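Local coordinates for protein ATP-dependent helicase FUN30 (Saccharomyces cerevisiae S288c, PDB 5GN1) that hydrolyses ATP to remodel nucleosomes, supporting DNA end resection at double-strand breaks and heterochromatin organization, this chain being the C-terminal part of its ATPase domain, at residues 246-251 against 268-273; 227-232 against 256-261; 199-204 against 273-278. All blocks are in the same frame, centred on the assembly; numbering follows the deposited sequence. Where two conformers were deposited one is given.

In the fold
All three contacts lie in the RecA-like C-terminal helicase lobe of this SNF2-family ATPase, their centres about 11 to 13 Å apart on one side of the chain's centre. Segment 199-204 comes first along the chain and pairs with the last, 273-278, so contact 3 closes a loop enclosing the other two. Contact 2 pairs strands 229-232 and 256-260 of the parallel sheet. Contact 1 alternates with it, since helix 241-250 connects those strands and 268-273 follows them. Phe248 of contact 1 packs on Phe257 of contact 2, Lys204 of contact 3 reaches the carbonyl of Phe248, and Ala273 belongs to contacts 1 and 3. Together they tie sheet, helix and connecting loops into one lobe.

Contact 1: 246-251 against 268-273; sequences DKFYED and INLVCA
The phenol oxygen of Tyr249 is held twice by the 268-273 loop: Tyr249 OH donates to Asn269 O at 2.7 Å and accepts from Val271 N at 3.0 Å. The first bond arrives from above the carbonyl plane of Asn269, and the second is bent, with 131° at the hydrogen. Val271 N also makes a weak bond to Asn269 OD1, so this amide is shared between two oxygens.

Further down the ring, Cys272 SG sits over the middle of one Tyr249 face, 3.6 Å from the centroid. With chi1 at 54°, the thiol stands between its own backbone N and carbonyl carbon, where it also meets Phe248, SG lying a tight 3.3 Å from Phe248 CD2 and oblique to that ring. Ala273 CB touches the Phe248 edge. A leucine in place of Tyr249 would probably leave Asn269 O and Val271 N without their shared partner and strip the aromatic face from the Cys272 sulfur.

Helix 241-250 is thus fastened to the end of helicase motif V, whose neighbours Arg294 and Arg297 belong to motif VI, while Phe248 reaches inward to Phe257, Leu206 and Leu230 on three adjacent strands.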
loop_
_atom_site.group_PDB
_atom_site.type_symbol
_atom_site.label_atom_id
_atom_site.label_comp_id
_atom_site.label_asym_id
_atom_site.label_seq_id
_atom_site.Cartn_x
_atom_site.Cartn_y
_atom_site.Cartn_z
ATOM N N ASP A 246 15.298 0.219 19.672
ATOM C CA ASP A 246 16.079 1.034 20.585
ATOM C C ASP A 246 16.297 2.392 19.975
ATOM O O ASP A 246 16.170 3.406 20.660
ATOM C CB ASP A 246 17.432 0.412 20.869
ATOM C CG ASP A 246 17.342 -0.741 21.781
ATOM O OD1 ASP A 246 16.305 -0.897 22.461
ATOM O OD2 ASP A 246 18.313 -1.523 21.842
ATOM N N LYS A 247 16.634 2.435 18.689
ATOM C CA LYS A 247 16.833 3.757 18.129
ATOM C C LYS A 247 15.593 4.635 18.268
ATOM O O LYS A 247 15.691 5.838 18.508
ATOM C CB LYS A 247 17.209 3.602 16.686
ATOM C CG LYS A 247 18.285 4.496 16.154
ATOM C CD LYS A 247 18.821 3.847 14.898
ATOM C CE LYS A 247 19.661 4.783 14.046
ATOM N NZ LYS A 247 20.029 4.099 12.774
ATOM N N PHE A 248 14.425 4.023 18.119
ATOM C CA PHE A 248 13.160 4.742 18.206
ATOM C C PHE A 248 12.969 5.330 19.599
ATOM O O PHE A 248 12.506 6.461 19.749
ATOM C CB PHE A 248 11.992 3.818 17.857
ATOM C CG PHE A 248 10.718 4.546 17.539
ATOM C CD1 PHE A 248 10.709 5.590 16.628
ATOM C CD2 PHE A 248 9.528 4.187 18.150
ATOM C CE1 PHE A 248 9.538 6.261 16.333
ATOM C CE2 PHE A 248 8.353 4.855 17.860
ATOM C CZ PHE A 248 8.358 5.894 16.949
ATOM N N TYR A 249 13.328 4.554 20.616
ATOM C CA TYR A 249 13.199 4.997 22.001
ATOM C C TYR A 249 14.220 6.067 22.353
ATOM O O TYR A 249 13.921 6.977 23.130
ATOM C CB TYR A 249 13.363 3.811 22.955
ATOM C CG TYR A 249 12.100 3.033 23.202
ATOM C CD1 TYR A 249 11.227 3.401 24.216
ATOM C CD2 TYR A 249 11.779 1.925 22.419
ATOM C CE1 TYR A 249 10.062 2.680 24.451
ATOM C CE2 TYR A 249 10.622 1.209 22.631
ATOM C CZ TYR A 249 9.767 1.578 23.652
ATOM O OH TYR A 249 8.618 0.834 23.872
ATOM N N GLU A 250 15.438 5.957 21.818
ATOM C CA GLU A 250 16.554 6.780 22.288
ATOM C C GLU A 250 16.577 8.149 21.618
ATOM O O GLU A 250 16.946 9.147 22.254
ATOM C CB GLU A 250 17.876 6.034 22.046
ATOM C CG GLU A 250 19.115 6.634 22.729
ATOM C CD GLU A 250 19.754 7.759 21.921
ATOM O OE1 GLU A 250 19.521 7.841 20.693
ATOM O OE2 GLU A 250 20.480 8.574 22.522
ATOM N N ASP A 251 16.157 8.227 20.353
ATOM C CA ASP A 251 16.297 9.434 19.538
ATOM C C ASP A 251 14.960 10.177 19.492
ATOM O O ASP A 251 14.043 9.787 18.765
ATOM C CB ASP A 251 16.775 9.059 18.140
ATOM C CG ASP A 251 17.363 10.251 17.377
ATOM O OD1 ASP A 251 16.937 11.406 17.622
ATOM O OD2 ASP A 251 18.250 10.019 16.531
ATOM N N ILE A 268 6.301 -6.877 19.801
ATOM C CA ILE A 268 7.223 -5.773 20.052
ATOM C C ILE A 268 6.489 -4.701 20.840
ATOM O O ILE A 268 5.260 -4.573 20.778
ATOM C CB ILE A 268 7.825 -5.201 18.749
ATOM C CG1 ILE A 268 6.727 -4.662 17.831
ATOM C CG2 ILE A 268 8.656 -6.257 18.031
ATOM C CD1 ILE A 268 7.229 -4.251 16.459
ATOM N N ASN A 269 7.262 -3.910 21.582
ATOM C CA ASN A 269 6.746 -2.920 22.522
ATOM C C ASN A 269 7.193 -1.533 22.071
ATOM O O ASN A 269 8.385 -1.221 22.118
ATOM C CB ASN A 269 7.246 -3.231 23.934
ATOM C CG ASN A 269 6.592 -2.364 24.987
ATOM O OD1 ASN A 269 6.484 -1.153 24.825
ATOM N ND2 ASN A 269 6.135 -2.985 26.069
ATOM N N LEU A 270 6.243 -0.692 21.665
ATOM C CA LEU A 270 6.549 0.629 21.114
ATOM C C LEU A 270 5.802 1.725 21.862
ATOM O O LEU A 270 5.246 2.643 21.254
ATOM C CB LEU A 270 6.229 0.682 19.607
ATOM C CG LEU A 270 7.074 -0.282 18.768
ATOM C CD1 LEU A 270 6.580 -0.428 17.330
ATOM C CD2 LEU A 270 8.510 0.168 18.805
ATOM N N VAL A 271 5.828 1.693 23.204
ATOM C CA VAL A 271 5.030 2.644 23.980
ATOM C C VAL A 271 5.596 4.057 23.941
ATOM O O VAL A 271 4.978 4.983 24.474
ATOM C CB VAL A 271 4.837 2.212 25.449
ATOM C CG1 VAL A 271 4.039 0.906 25.522
ATOM C CG2 VAL A 271 6.160 2.099 26.180
ATOM N N CYS A 272 6.755 4.256 23.312
ATOM C CA CYS A 272 7.228 5.631 23.182
ATOM C C CYS A 272 6.444 6.425 22.141
ATOM O O CYS A 272 6.658 7.636 22.022
ATOM C CB CYS A 272 8.723 5.662 22.856
ATOM S SG CYS A 272 9.187 4.687 21.423
ATOM N N ALA A 273 5.561 5.781 21.379
ATOM C CA ALA A 273 4.602 6.469 20.525
ATOM C C ALA A 273 3.215 6.362 21.151
ATOM O O ALA A 273 2.883 5.332 21.735
ATOM C CB ALA A 273 4.580 5.847 19.122
#

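Contact 2: 227-232 against 256-261; sequences YKFLRL and IFILST
Strands 229-232 and 256-260 are the two strands of a beta-alpha-beta unit, joined through helix 241-250, and they run side by side in the parallel sheet of the RecA-like lobe, with 229-232 at its edge. Their directions differ by 21°, and Phe229, Leu230, Arg231 and Leu232 stand beside Ile256, Phe257, Ile258 and Leu259 in turn.

On the face bearing Leu230, Leu232, Phe257 and Leu259, the Phe257 ring is the centrepiece. Its chi1 of -145° lies away from the staggered values and swings the ring across to the edge strand. Leu230 CB lies over one face of this ring, 4.1 Å from the centroid, in a CH-pi contact. Leu232 CB comes in obliquely, 3.6 Å from Phe257 CE1, so the ring is wedged between the two leucines. Phe248 of helix 241-250 adds an edge-to-face partner.

The other face carries Phe229, Arg231, Ile256 and Ile258, next to helix 212-224. Ile258 CG1 takes the crowded position between backbone N and carbonyl carbon, which brings it across Arg231 at a slant, Ile258 CG1 3.6 Å from Arg231 CB. Ile258 CD1 goes on to Phe229 CD2, 4.1 Å away. Arg231 itself runs out extended, its aliphatic part on Ile258 and its guanidinium paired with Glu219 and Asp216 of that helix and with Asp233. At the start of the pair, Ile256 CD1 meets Tyr227 CB at 3.8 Å.

Between the two layers of side chains the backbone ladder begins with Leu230 N to Ile256 O, goes on through Leu232 N to Ile258 O, and weakens at Ser260 N to Leu232 O. Its straightest rung is Ile258 N to Leu230 O, 2.8 Å long with 172° at the hydrogen.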
loop_
_atom_site.group_PDB
_atom_site.type_symbol
_atom_site.label_atom_id
_atom_site.label_comp_id
_atom_site.label_asym_id
_atom_site.label_seq_id
_atom_site.Cartn_x
_atom_site.Cartn_y
_atom_site.Cartn_z
ATOM N N TYR A 227 10.623 14.319 7.618
ATOM C CA TYR A 227 10.436 13.574 8.862
ATOM C C TYR A 227 11.359 12.362 8.861
ATOM O O TYR A 227 11.254 11.507 7.974
ATOM C CB TYR A 227 8.991 13.103 9.021
ATOM C CG TYR A 227 7.921 14.173 9.121
ATOM C CD1 TYR A 227 8.074 15.286 9.933
ATOM C CD2 TYR A 227 6.731 14.039 8.417
ATOM C CE1 TYR A 227 7.062 16.255 10.023
ATOM C CE2 TYR A 227 5.729 14.979 8.508
ATOM C CZ TYR A 227 5.896 16.090 9.303
ATOM O OH TYR A 227 4.868 17.016 9.352
ATOM N N LYS A 228 12.226 12.263 9.865
ATOM C CA LYS A 228 12.997 11.036 10.052
ATOM C C LYS A 228 12.080 9.872 10.419
ATOM O O LYS A 228 11.055 10.042 11.086
ATOM C CB LYS A 228 14.062 11.205 11.146
ATOM C CG LYS A 228 15.127 12.267 10.869
ATOM C CD LYS A 228 16.053 12.442 12.098
ATOM C CE LYS A 228 16.898 13.716 12.023
ATOM N NZ LYS A 228 17.675 13.973 13.301
ATOM N N PHE A 229 12.465 8.670 9.991
ATOM C CA PHE A 229 11.639 7.499 10.236
ATOM C C PHE A 229 12.528 6.269 10.346
ATOM O O PHE A 229 13.685 6.273 9.921
ATOM C CB PHE A 229 10.595 7.309 9.116
ATOM C CG PHE A 229 11.206 6.939 7.787
ATOM C CD1 PHE A 229 11.646 7.927 6.914
ATOM C CD2 PHE A 229 11.370 5.605 7.433
ATOM C CE1 PHE A 229 12.244 7.595 5.714
ATOM C CE2 PHE A 229 11.959 5.256 6.226
ATOM C CZ PHE A 229 12.406 6.250 5.369
ATOM N N LEU A 230 11.973 5.212 10.936
ATOM C CA LEU A 230 12.535 3.871 10.904
ATOM C C LEU A 230 11.485 2.926 10.348
ATOM O O LEU A 230 10.291 3.259 10.291
ATOM C CB LEU A 230 12.969 3.397 12.298
ATOM C CG LEU A 230 14.032 4.256 12.987
ATOM C CD1 LEU A 230 13.939 4.096 14.510
ATOM C CD2 LEU A 230 15.435 3.898 12.481
ATOM N N ARG A 231 11.931 1.736 9.958
ATOM C CA ARG A 231 11.043 0.772 9.324
ATOM C C ARG A 231 11.321 -0.635 9.828
ATOM O O ARG A 231 12.475 -1.015 10.025
ATOM C CB ARG A 231 11.198 0.820 7.798
ATOM C CG ARG A 231 10.616 -0.384 7.065
ATOM C CD ARG A 231 10.599 -0.133 5.571
ATOM N NE ARG A 231 9.991 -1.233 4.827
ATOM C CZ ARG A 231 9.712 -1.173 3.527
ATOM N NH1 ARG A 231 9.986 -0.065 2.853
ATOM N NH2 ARG A 231 9.177 -2.215 2.904
ATOM N N LEU A 232 10.250 -1.405 10.032
ATOM C CA LEU A 232 10.336 -2.788 10.486
ATOM C C LEU A 232 9.177 -3.547 9.866
ATOM O O LEU A 232 8.015 -3.212 10.121
ATOM C CB LEU A 232 10.290 -2.889 12.027
ATOM C CG LEU A 232 10.561 -4.235 12.730
ATOM C CD1 LEU A 232 10.805 -3.991 14.204
ATOM C CD2 LEU A 232 9.428 -5.260 12.570
ATOM N N ILE A 256 8.727 8.926 13.583
ATOM C CA ILE A 256 7.893 7.990 12.826
ATOM C C ILE A 256 8.545 6.619 12.767
ATOM O O ILE A 256 9.736 6.502 12.456
ATOM C CB ILE A 256 7.626 8.483 11.395
ATOM C CG1 ILE A 256 6.897 9.817 11.420
ATOM C CG2 ILE A 256 6.795 7.445 10.614
ATOM C CD1 ILE A 256 6.637 10.358 10.037
ATOM N N PHE A 257 7.744 5.585 13.022
ATOM C CA PHE A 257 8.089 4.186 12.782
ATOM C C PHE A 257 7.057 3.639 11.802
ATOM O O PHE A 257 5.857 3.671 12.093
ATOM C CB PHE A 257 8.056 3.388 14.088
ATOM C CG PHE A 257 9.098 2.305 14.181
ATOM C CD1 PHE A 257 9.425 1.539 13.084
ATOM C CD2 PHE A 257 9.762 2.067 15.377
ATOM C CE1 PHE A 257 10.396 0.533 13.186
ATOM C CE2 PHE A 257 10.723 1.068 15.477
ATOM C CZ PHE A 257 11.037 0.307 14.376
ATOM N N ILE A 258 7.504 3.158 10.637
ATOM C CA ILE A 258 6.595 2.549 9.673
ATOM C C ILE A 258 6.777 1.036 9.728
ATOM O O ILE A 258 7.908 0.534 9.800
ATOM C CB ILE A 258 6.790 3.110 8.245
ATOM C CG1 ILE A 258 8.108 2.642 7.616
ATOM C CG2 ILE A 258 6.677 4.645 8.231
ATOM C CD1 ILE A 258 8.281 3.149 6.182
ATOM N N LEU A 259 5.655 0.305 9.747
ATOM C CA LEU A 259 5.660 -1.135 9.985
ATOM C C LEU A 259 4.618 -1.814 9.118
ATOM O O LEU A 259 3.621 -1.199 8.721
ATOM C CB LEU A 259 5.330 -1.511 11.446
ATOM C CG LEU A 259 6.137 -0.889 12.585
ATOM C CD1 LEU A 259 5.348 0.233 13.208
ATOM C CD2 LEU A 259 6.462 -1.964 13.637
ATOM N N SER A 260 4.844 -3.096 8.835
ATOM C CA SER A 260 3.768 -3.910 8.287
ATOM C C SER A 260 2.777 -4.240 9.397
ATOM O O SER A 260 3.148 -4.402 10.562
ATOM C CB SER A 260 4.303 -5.198 7.655
ATOM O OG SER A 260 5.115 -5.918 8.561
ATOM N N THR A 261 1.498 -4.314 9.028
ATOM C CA THR A 261 0.464 -4.643 10.002
ATOM C C THR A 261 0.749 -5.976 10.685
ATOM O O THR A 261 0.464 -6.132 11.876
ATOM C CB THR A 261 -0.891 -4.634 9.307
ATOM O OG1 THR A 261 -1.110 -3.321 8.789
ATOM C CG2 THR A 261 -2.013 -4.983 10.261
#

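Contact 3: 199-204 against 273-278; sequences VDKQEK and ANNVII
Glu203 turns its CG anti to the carbonyl carbon (chi1 -72°) and then runs out extended, carrying its carboxylate to the amides of Asn274 and Asn275. Asn275 brings its ND2 toward both that carboxylate and the backbone of Lys204.

Asn275 ND2 uses both hydrogens here. One points at Glu203 OE1, 3.0 Å off, in an almost linear bond of 177° that lies in the amide plane yet meets the oxygen from above the carboxylate plane. The other goes to Lys204 O at 3.1 Å, also close to the amide plane. This pair of acceptors fixes which way round the amide sits. Asn274 ND2 gives Glu203 OE2 a weak bond, its amide turned 80° against the carboxylate, and bonds Glu303 O as well.

Two waters fill in the polar network. One lies 2.6 Å from Glu203 OE1 and 2.8 Å from Asn275 OD1, and accepts from Lys201 NZ; the lysine would probably help offset the carboxylate charge. The second accepts from Lys204 N and donates to Asn274 OD1 at 2.6 Å.

Lys204 CB packs on Ala273, while its NZ heads away to the carbonyls of Phe248, Asp251 and Ile254. The contact therefore joins the turn between helix 185-200 and strand 205-209 to the start of strand 275-278, which lies between strands 205-209 and 304-311.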
loop_
_atom_site.group_PDB
_atom_site.type_symbol
_atom_site.label_atom_id
_atom_site.label_comp_id
_atom_site.label_asym_id
_atom_site.label_seq_id
_atom_site.Cartn_x
_atom_site.Cartn_y
_atom_site.Cartn_z
ATOM N N VAL A 199 4.379 18.239 14.576
ATOM C CA VAL A 199 4.699 19.648 14.776
ATOM C C VAL A 199 3.880 20.234 15.920
ATOM O O VAL A 199 4.432 20.851 16.834
ATOM C CB VAL A 199 4.494 20.436 13.469
ATOM C CG1 VAL A 199 5.011 21.866 13.618
ATOM C CG2 VAL A 199 5.206 19.745 12.321
ATOM N N ASP A 200 2.560 20.028 15.909
ATOM C CA ASP A 200 1.709 20.666 16.913
ATOM C C ASP A 200 1.721 19.917 18.248
ATOM O O ASP A 200 1.818 20.538 19.310
ATOM C CB ASP A 200 0.284 20.796 16.380
ATOM C CG ASP A 200 0.207 21.641 15.119
ATOM O OD1 ASP A 200 1.160 22.403 14.849
ATOM O OD2 ASP A 200 -0.812 21.551 14.400
ATOM N N LYS A 201 1.621 18.589 18.225
ATOM C CA LYS A 201 1.606 17.803 19.451
ATOM C C LYS A 201 2.992 17.381 19.914
ATOM O O LYS A 201 3.136 16.978 21.067
ATOM C CB LYS A 201 0.728 16.549 19.278
ATOM C CG LYS A 201 -0.748 16.827 19.118
ATOM C CD LYS A 201 -1.538 15.525 18.997
ATOM C CE LYS A 201 -3.032 15.795 18.858
ATOM N NZ LYS A 201 -3.812 14.531 18.778
ATOM N N GLN A 202 3.992 17.454 19.068
ATOM C CA GLN A 202 5.341 17.009 19.393
ATOM C C GLN A 202 5.371 15.568 19.888
ATOM O O GLN A 202 6.023 15.250 20.820
ATOM C CB GLN A 202 6.035 17.920 20.400
ATOM C CG GLN A 202 6.099 19.353 20.005
ATOM C CD GLN A 202 7.195 19.582 19.024
ATOM O OE1 GLN A 202 8.333 19.311 19.309
ATOM N NE2 GLN A 202 6.862 20.069 17.875
ATOM N N GLU A 203 4.650 14.712 19.206
ATOM C CA GLU A 203 4.541 13.314 19.586
ATOM C C GLU A 203 5.096 12.413 18.479
ATOM O O GLU A 203 5.446 12.871 17.390
ATOM C CB GLU A 203 3.076 12.964 19.917
ATOM C CG GLU A 203 2.588 13.566 21.263
ATOM C CD GLU A 203 1.081 13.397 21.509
ATOM O OE1 GLU A 203 0.349 13.012 20.565
ATOM O OE2 GLU A 203 0.625 13.630 22.657
ATOM N N LYS A 204 5.187 11.121 18.787
ATOM C CA LYS A 204 5.623 10.095 17.858
ATOM C C LYS A 204 4.421 9.296 17.362
ATOM O O LYS A 204 3.338 9.331 17.954
ATOM C CB LYS A 204 6.643 9.177 18.519
ATOM C CG LYS A 204 7.896 9.909 18.987
ATOM C CD LYS A 204 9.065 8.952 19.017
ATOM C CE LYS A 204 10.364 9.672 19.361
ATOM N NZ LYS A 204 11.567 8.874 18.964
ATOM N N ALA A 273 5.561 5.781 21.379
ATOM C CA ALA A 273 4.602 6.469 20.525
ATOM C C ALA A 273 3.215 6.362 21.151
ATOM O O ALA A 273 2.883 5.332 21.735
ATOM C CB ALA A 273 4.580 5.847 19.122
ATOM N N ASN A 274 2.400 7.420 21.037
ATOM C CA ASN A 274 1.006 7.334 21.475
ATOM C C ASN A 274 0.032 7.665 20.350
ATOM O O ASN A 274 -1.133 7.983 20.618
ATOM C CB ASN A 274 0.735 8.214 22.709
ATOM C CG ASN A 274 0.845 9.702 22.428
ATOM O OD1 ASN A 274 1.823 10.173 21.852
ATOM N ND2 ASN A 274 -0.160 10.463 22.866
ATOM N N ASN A 275 0.485 7.576 19.092
ATOM C CA ASN A 275 -0.368 7.741 17.925
ATOM C C ASN A 275 -0.137 6.585 16.971
ATOM O O ASN A 275 0.987 6.098 16.829
ATOM C CB ASN A 275 -0.106 9.058 17.205
ATOM C CG ASN A 275 -0.339 10.248 18.106
ATOM O OD1 ASN A 275 -1.455 10.765 18.194
ATOM N ND2 ASN A 275 0.710 10.684 18.782
ATOM N N VAL A 276 -1.213 6.148 16.323
ATOM C CA VAL A 276 -1.168 5.036 15.388
ATOM C C VAL A 276 -2.001 5.425 14.174
ATOM O O VAL A 276 -3.143 5.868 14.323
ATOM C CB VAL A 276 -1.691 3.727 16.020
ATOM C CG1 VAL A 276 -1.760 2.633 14.945
ATOM C CG2 VAL A 276 -0.784 3.278 17.169
ATOM N N ILE A 277 -1.420 5.295 12.984
ATOM C CA ILE A 277 -2.116 5.534 11.732
ATOM C C ILE A 277 -2.181 4.213 10.992
ATOM O O ILE A 277 -1.140 3.604 10.710
ATOM C CB ILE A 277 -1.422 6.605 10.883
ATOM C CG1 ILE A 277 -1.343 7.921 11.661
ATOM C CG2 ILE A 277 -2.166 6.795 9.569
ATOM C CD1 ILE A 277 -0.642 9.003 10.905
ATOM N N ILE A 278 -3.400 3.762 10.706
ATOM C CA ILE A 278 -3.634 2.559 9.913
ATOM C C ILE A 278 -3.786 3.055 8.484
ATOM O O ILE A 278 -4.811 3.650 8.134
ATOM C CB ILE A 278 -4.876 1.799 10.387
ATOM C CG1 ILE A 278 -4.785 1.491 11.878
ATOM C CG2 ILE A 278 -5.050 0.496 9.605
ATOM C CD1 ILE A 278 -3.693 0.535 12.211
HETATM O O HOH W 1 -2.217 12.446 20.335
HETATM O O HOH W 2 4.390 10.013 21.357
#